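Side-chain contacts in surface presentation of antigens protein SpaO (Salmonella typhimurium, PDB 4YX7), which takes part in the secretory pathway that presents the surface determinants Salmonella needs to enter mammalian cells: residues Leu12-Gly17 against Gly52-Val57; Arg41-Val44 against Lys49-Gly52. All coordinates share one frame; numbering follows the deposited sequence.

Contact 1: Leu12-Gly17 against Gly52-Val57; sequences LRFVIG and GHFNRV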
ATOM      1  N   LEU A  12      14.124 -20.916  -2.599  1.00 22.22           N
ATOM      2  CA  LEU A  12      13.002 -20.401  -3.377  1.00 22.71           C
ATOM      3  C   LEU A  12      12.995 -18.876  -3.434  1.00 23.86           C
ATOM      4  O   LEU A  12      13.350 -18.205  -2.473  1.00 25.07           O
ATOM      5  CB  LEU A  12      11.680 -20.907  -2.815  1.00 21.53           C
ATOM      6  CG  LEU A  12      11.531 -22.414  -2.627  1.00 18.59           C
ATOM      7  CD1 LEU A  12      10.148 -22.722  -2.132  1.00 23.68           C
ATOM      8  CD2 LEU A  12      11.810 -23.157  -3.909  1.00 20.52           C
ATOM      9  N   ARG A  13      12.617 -18.342  -4.589  1.00 23.88           N
ATOM     10  CA  ARG A  13      12.438 -16.909  -4.767  1.00 20.43           C
ATOM     11  C   ARG A  13      10.993 -16.678  -5.134  1.00 20.06           C
ATOM     12  O   ARG A  13      10.475 -17.319  -6.050  1.00 23.28           O
ATOM     13  CB  ARG A  13      13.352 -16.357  -5.859  1.00 18.96           C
ATOM     14  CG  ARG A  13      14.810 -16.706  -5.688  1.00 19.63           C
ATOM     15  CD  ARG A  13      15.646 -15.920  -6.661  1.00 20.56           C
ATOM     16  NE  ARG A  13      15.118 -16.036  -8.013  1.00 24.17           N
ATOM     17  CZ  ARG A  13      15.331 -17.086  -8.798  1.00 30.25           C
ATOM     18  NH1 ARG A  13      16.059 -18.102  -8.352  1.00 33.27           N
ATOM     19  NH2 ARG A  13      14.819 -17.128 -10.025  1.00 31.32           N
ATOM     20  N   PHE A  14      10.331 -15.788  -4.410  1.00 16.12           N
ATOM     21  CA  PHE A  14       8.957 -15.454  -4.728  1.00 16.54           C
ATOM     22  C   PHE A  14       8.940 -14.165  -5.528  1.00 15.84           C
ATOM     23  O   PHE A  14       9.086 -13.075  -5.000  1.00 15.07           O
ATOM     24  CB  PHE A  14       8.118 -15.372  -3.449  1.00 15.78           C
ATOM     25  CG  PHE A  14       8.006 -16.700  -2.729  1.00 18.70           C
ATOM     26  CD1 PHE A  14       8.979 -17.094  -1.807  1.00 20.61           C
ATOM     27  CD2 PHE A  14       6.969 -17.567  -3.004  1.00 17.50           C
ATOM     28  CE1 PHE A  14       8.902 -18.316  -1.162  1.00 18.08           C
ATOM     29  CE2 PHE A  14       6.885 -18.781  -2.356  1.00 18.08           C
ATOM     30  CZ  PHE A  14       7.854 -19.153  -1.431  1.00 16.48           C
ATOM     31  N   VAL A  15       8.778 -14.327  -6.832  1.00 19.26           N
ATOM     32  CA  VAL A  15       8.919 -13.241  -7.780  1.00 21.56           C
ATOM     33  C   VAL A  15       7.582 -12.557  -8.066  1.00 18.90           C
ATOM     34  O   VAL A  15       6.629 -13.201  -8.494  1.00 20.33           O
ATOM     35  CB  VAL A  15       9.521 -13.766  -9.094  1.00 16.30           C
ATOM     36  CG1 VAL A  15       9.814 -12.629 -10.037  1.00 16.68           C
ATOM     37  CG2 VAL A  15      10.774 -14.568  -8.802  1.00 18.01           C
ATOM     38  N   ILE A  16       7.527 -11.248  -7.836  1.00 18.03           N
ATOM     39  CA  ILE A  16       6.322 -10.456  -8.087  1.00 17.55           C
ATOM     40  C   ILE A  16       6.385  -9.667  -9.394  1.00 18.90           C
ATOM     41  O   ILE A  16       5.437  -8.973  -9.752  1.00 20.99           O
ATOM     42  CB  ILE A  16       6.050  -9.458  -6.950  1.00 17.92           C
ATOM     43  CG1 ILE A  16       7.210  -8.463  -6.829  1.00 18.90           C
ATOM     44  CG2 ILE A  16       5.800 -10.196  -5.643  1.00 16.57           C
ATOM     45  CD1 ILE A  16       7.010  -7.411  -5.780  1.00 17.78           C
ATOM     46  N   GLY A  17       7.490  -9.766 -10.115  1.00 15.85           N
ATOM     47  CA  GLY A  17       7.563  -9.079 -11.383  1.00 16.95           C
ATOM     48  C   GLY A  17       8.957  -9.052 -11.937  1.00 18.18           C
ATOM     49  O   GLY A  17       9.904  -9.394 -11.235  1.00 20.17           O
ATOM     50  N   GLY A  52       5.586 -22.784  -9.824  1.00 27.66           N
ATOM     51  CA  GLY A  52       4.154 -22.508  -9.794  1.00 30.07           C
ATOM     52  C   GLY A  52       3.816 -21.061  -9.450  1.00 27.59           C
ATOM     53  O   GLY A  52       4.716 -20.237  -9.372  1.00 26.31           O
ATOM     54  N   HIS A  53       2.529 -20.755  -9.262  1.00 29.03           N
ATOM     55  CA  HIS A  53       2.086 -19.408  -8.874  1.00 29.04           C
ATOM     56  C   HIS A  53       1.803 -19.323  -7.377  1.00 25.54           C
ATOM     57  O   HIS A  53       1.439 -20.315  -6.751  1.00 25.71           O
ATOM     58  CB  HIS A  53       0.812 -18.983  -9.628  1.00 37.90           C
ATOM     59  CG  HIS A  53       0.853 -19.219 -11.106  1.00 48.41           C
ATOM     60  ND1 HIS A  53      -0.053 -20.039 -11.756  1.00 54.37           N
ATOM     61  CD2 HIS A  53       1.674 -18.737 -12.070  1.00 51.19           C
ATOM     62  CE1 HIS A  53       0.217 -20.057 -13.045  1.00 58.17           C
ATOM     63  NE2 HIS A  53       1.264 -19.274 -13.266  1.00 56.16           N
ATOM     64  N   PHE A  54       1.951 -18.135  -6.803  1.00 22.97           N
ATOM     65  CA  PHE A  54       1.481 -17.906  -5.443  1.00 22.49           C
ATOM     66  C   PHE A  54       0.519 -16.724  -5.414  1.00 23.44           C
ATOM     67  O   PHE A  54       0.221 -16.116  -6.446  1.00 20.71           O
ATOM     68  CB  PHE A  54       2.651 -17.677  -4.478  1.00 18.09           C
ATOM     69  CG  PHE A  54       3.466 -16.446  -4.769  1.00 21.56           C
ATOM     70  CD1 PHE A  54       4.559 -16.509  -5.612  1.00 22.59           C
ATOM     71  CD2 PHE A  54       3.154 -15.234  -4.181  1.00 21.00           C
ATOM     72  CE1 PHE A  54       5.308 -15.388  -5.878  1.00 23.00           C
ATOM     73  CE2 PHE A  54       3.904 -14.096  -4.446  1.00 23.81           C
ATOM     74  CZ  PHE A  54       4.987 -14.176  -5.292  1.00 25.73           C
ATOM     75  N   ASN A  55       0.031 -16.400  -4.224  1.00 26.44           N
ATOM     76  CA  ASN A  55      -0.829 -15.238  -4.058  1.00 28.05           C
ATOM     77  C   ASN A  55      -0.554 -14.496  -2.766  1.00 25.83           C
ATOM     78  O   ASN A  55      -0.424 -15.106  -1.713  1.00 25.29           O
ATOM     79  CB  ASN A  55      -2.290 -15.658  -4.119  1.00 34.77           C
ATOM     80  CG  ASN A  55      -2.680 -16.140  -5.486  1.00 42.43           C
ATOM     81  OD1 ASN A  55      -2.455 -15.449  -6.484  1.00 46.24           O
ATOM     82  ND2 ASN A  55      -3.250 -17.340  -5.555  1.00 44.20           N
ATOM     83  N   ARG A  56      -0.458 -13.174  -2.859  1.00 28.90           N
ATOM     84  CA  ARG A  56      -0.216 -12.339  -1.686  1.00 33.90           C
ATOM     85  C   ARG A  56      -1.528 -12.116  -0.934  1.00 39.24           C
ATOM     86  O   ARG A  56      -2.416 -11.395  -1.397  1.00 44.86           O
ATOM     87  CB  ARG A  56       0.430 -10.999  -2.080  1.00 30.82           C
ATOM     88  CG  ARG A  56       0.706 -10.068  -0.900  1.00 31.13           C
ATOM     89  CD  ARG A  56       1.898 -10.508  -0.065  1.00 29.76           C
ATOM     90  NE  ARG A  56       1.715 -10.113   1.329  1.00 39.26           N
ATOM     91  CZ  ARG A  56       2.581  -9.387   2.023  1.00 41.91           C
ATOM     92  NH1 ARG A  56       3.699  -8.970   1.462  1.00 46.74           N
ATOM     93  NH2 ARG A  56       2.330  -9.075   3.276  1.00 43.91           N
ATOM     94  N   VAL A  57      -1.636 -12.753   0.226  1.00 34.73           N
ATOM     95  CA  VAL A  57      -2.839 -12.693   1.028  1.00 37.44           C
ATOM     96  C   VAL A  57      -2.585 -11.886   2.298  1.00 41.20           C
ATOM     97  O   VAL A  57      -1.509 -11.294   2.450  1.00 40.86           O
ATOM     98  CB  VAL A  57      -3.319 -14.098   1.380  1.00 38.09           C
ATOM     99  CG1 VAL A  57      -3.899 -14.769   0.152  1.00 37.85           C
ATOM    100  CG2 VAL A  57      -2.157 -14.914   1.912  1.00 38.78           C
TER

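Contact 2: Arg41-Val44 against Lys49-Gly52; sequences RAEV and KKLG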
ATOM      1  N   ARG A  41       4.389 -10.530 -12.323  1.00 37.27           N
ATOM      2  CA  ARG A  41       4.346 -11.972 -12.163  1.00 36.38           C
ATOM      3  C   ARG A  41       4.001 -12.287 -10.711  1.00 35.38           C
ATOM      4  O   ARG A  41       3.988 -11.387  -9.870  1.00 37.79           O
ATOM      5  CB  ARG A  41       5.687 -12.602 -12.553  1.00 36.80           C
ATOM      6  CG  ARG A  41       6.386 -11.905 -13.714  1.00 42.29           C
ATOM      7  CD  ARG A  41       7.674 -12.626 -14.131  1.00 47.12           C
ATOM      8  NE  ARG A  41       7.541 -13.294 -15.427  1.00 55.77           N
ATOM      9  CZ  ARG A  41       8.291 -13.036 -16.493  1.00 63.94           C
ATOM     10  NH1 ARG A  41       9.244 -12.121 -16.425  1.00 66.45           N
ATOM     11  NH2 ARG A  41       8.089 -13.696 -17.629  1.00 69.82           N
ATOM     12  N   ALA A  42       3.689 -13.547 -10.427  1.00 30.88           N
ATOM     13  CA  ALA A  42       3.569 -14.034  -9.052  1.00 26.74           C
ATOM     14  C   ALA A  42       3.977 -15.485  -9.061  1.00 25.78           C
ATOM     15  O   ALA A  42       3.146 -16.370  -8.906  1.00 29.62           O
ATOM     16  CB  ALA A  42       2.166 -13.872  -8.523  1.00 27.02           C
ATOM     17  N   GLU A  43       5.268 -15.725  -9.267  1.00 25.44           N
ATOM     18  CA  GLU A  43       5.778 -17.073  -9.492  1.00 25.24           C
ATOM     19  C   GLU A  43       6.761 -17.516  -8.420  1.00 20.43           C
ATOM     20  O   GLU A  43       7.513 -16.711  -7.883  1.00 20.13           O
ATOM     21  CB  GLU A  43       6.474 -17.172 -10.851  1.00 28.15           C
ATOM     22  CG  GLU A  43       5.687 -16.692 -12.036  1.00 38.68           C
ATOM     23  CD  GLU A  43       6.600 -16.056 -13.072  1.00 49.37           C
ATOM     24  OE1 GLU A  43       7.567 -15.377 -12.659  1.00 53.48           O
ATOM     25  OE2 GLU A  43       6.376 -16.253 -14.288  1.00 52.98           O
ATOM     26  N   VAL A  44       6.757 -18.810  -8.129  1.00 21.83           N
ATOM     27  CA  VAL A  44       7.776 -19.393  -7.280  1.00 20.76           C
ATOM     28  C   VAL A  44       8.889 -19.935  -8.170  1.00 21.20           C
ATOM     29  O   VAL A  44       8.649 -20.701  -9.104  1.00 18.93           O
ATOM     30  CB  VAL A  44       7.224 -20.515  -6.391  1.00 20.52           C
ATOM     31  CG1 VAL A  44       8.230 -20.859  -5.327  1.00 17.20           C
ATOM     32  CG2 VAL A  44       5.915 -20.101  -5.765  1.00 19.96           C
ATOM     33  N   LYS A  49      14.110 -22.550 -12.590  1.00 33.28           N
ATOM     34  CA  LYS A  49      12.902 -23.368 -12.699  1.00 30.43           C
ATOM     35  C   LYS A  49      11.678 -22.704 -12.086  1.00 28.39           C
ATOM     36  O   LYS A  49      11.649 -22.433 -10.892  1.00 26.08           O
ATOM     37  CB  LYS A  49      13.116 -24.724 -12.025  1.00 32.23           C
ATOM     38  CG  LYS A  49      13.522 -25.862 -12.951  1.00 38.33           C
ATOM     39  CD  LYS A  49      14.645 -25.463 -13.893  1.00 42.52           C
ATOM     40  CE  LYS A  49      14.682 -26.347 -15.124  1.00 48.91           C
ATOM     41  NZ  LYS A  49      15.554 -25.767 -16.180  1.00 50.92           N
ATOM     42  N   LYS A  50      10.654 -22.451 -12.890  1.00 26.01           N
ATOM     43  CA  LYS A  50       9.416 -21.933 -12.332  1.00 26.04           C
ATOM     44  C   LYS A  50       8.586 -23.085 -11.804  1.00 30.67           C
ATOM     45  O   LYS A  50       8.210 -23.975 -12.555  1.00 38.30           O
ATOM     46  CB  LYS A  50       8.620 -21.140 -13.365  1.00 32.25           C
ATOM     47  CG  LYS A  50       7.288 -20.647 -12.830  1.00 31.00           C
ATOM     48  CD  LYS A  50       6.606 -19.689 -13.788  1.00 36.45           C
ATOM     49  CE  LYS A  50       6.177 -20.363 -15.082  1.00 41.30           C
ATOM     50  NZ  LYS A  50       5.642 -19.371 -16.064  1.00 42.64           N
ATOM     51  N   LEU A  51       8.293 -23.063 -10.508  1.00 27.80           N
ATOM     52  CA  LEU A  51       7.600 -24.166  -9.859  1.00 28.09           C
ATOM     53  C   LEU A  51       6.071 -24.020  -9.892  1.00 27.97           C
ATOM     54  O   LEU A  51       5.350 -25.013  -9.986  1.00 29.37           O
ATOM     55  CB  LEU A  51       8.087 -24.302  -8.414  1.00 25.88           C
ATOM     56  CG  LEU A  51       9.598 -24.396  -8.193  1.00 24.56           C
ATOM     57  CD1 LEU A  51       9.904 -24.526  -6.720  1.00 24.46           C
ATOM     58  CD2 LEU A  51      10.191 -25.568  -8.957  1.00 25.93           C
ATOM     59  N   GLY A  52       5.586 -22.784  -9.824  1.00 27.66           N
ATOM     60  CA  GLY A  52       4.154 -22.508  -9.794  1.00 30.07           C
ATOM     61  C   GLY A  52       3.816 -21.061  -9.450  1.00 27.59           C
ATOM     62  O   GLY A  52       4.716 -20.237  -9.372  1.00 26.31           O
TER

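Contact 1: Leu12-Gly17 against Gly52-Val57
The carbonyl oxygen of Val15 meets the ring of Phe54 obliquely, 3.7 Å from Phe54 CE1, and it is the one polar atom in an otherwise apolar contact. This chain is one fragment of SpaO, a FliN/MopA/SpaO family protein, and folds as an antiparallel sheet, in which strands 9-22 and 49-57 are not neighbours: strand 39-46 runs between them. The two short segments pass 8.4 Å apart at 69°, far from alignment, and they meet through side chains. At the centre, Phe14 and Phe54 form a T-shaped (edge-to-face) pair, centroids 5.4 Å apart and planes at 81°. Phe14 offers the edge: its CD2 stands 3.7 Å above the plane of Phe54, toward the rim near CD1, while Phe14 CB lies by CE1 and CZ. Phe54 CG sits between the backbone N and the carbonyl carbon (chi1 64°), which carries the ring over toward strand 9-22. Ile61 and Val63 of strand 60-63 also pack against Phe54, and strand 9-22 pairs on its other edge with a strand of another protein chain. Ile16 adds one methyl to the ring: CG2 reaches the edge of Phe54 near its plane, 4.1 Å from CZ.

Contact 2: Arg41-Val44 against Lys49-Gly52
Two backbone hydrogen bonds tie Val44 to the facing strand of this beta hairpin. Val44 N donates to Gly52 O at 2.8 Å, nearly straight at 171°, and Leu51 N returns a bond of 2.8 Å to Val44 O. Both oxygens carry a second, softer contact: Glu43 CA lies 3.3 Å from Gly52 O in a CA-H...O approach, and Lys50 CA makes the like contact with Val44 O. Leu51 and Gly52 together face Val44, a classic beta bulge, and with this kink the short segments lie at 98°, though pairing goes on at Ala42 and Phe54.

Charge gathers on the Glu43 side. Glu43 OE2 sits between two basic groups, forming a long salt bridge of 3.7 Å to Lys50 NZ and a weak, bent hydrogen bond to Arg41 NE on its own strand. One carboxylate oxygen thus joins all three residues in a network. Much of the touching is made by aliphatic carbon: Lys50 CD lies 3.6 Å from Glu43 CG as the two chains pass. The lysine runs extended at first, then bends at chi3 (66°), bringing its amine round to OE2.

Apolar contact is thinner, with Val44 CG1 4.3 Å from Leu51 CD1. Those two side chains also pack on strand 9-22, Val44 on Phe14 and Leu51 on Leu12. In the order of the sheet, strand 39-46 lies between 9-22 and 49-57, and strand 60-63 follows beyond 49-57.

Along the chain, segment 12-17 comes first, then 41-44, and then 49-52 leads straight into 52-57, with Gly52 common to both contacts. Their centres lie about 6 Å apart, each about 7 Å from the centre of the chain. Contact 2 joins neighbouring strands of the sheet by main-chain bonds, whereas contact 1 reaches across the intervening strand 39-46 with aromatic rings. The middle strand couples them: Val15 N lies 2.9 Å from Glu43 O, probably hydrogen-bonded, and Phe54 CE1 packs against that same oxygen. Both contacts lie on the same antiparallel sheet, which runs on into a strand of another protein chain at strand 9-22, so contact 1 lies next to an interface.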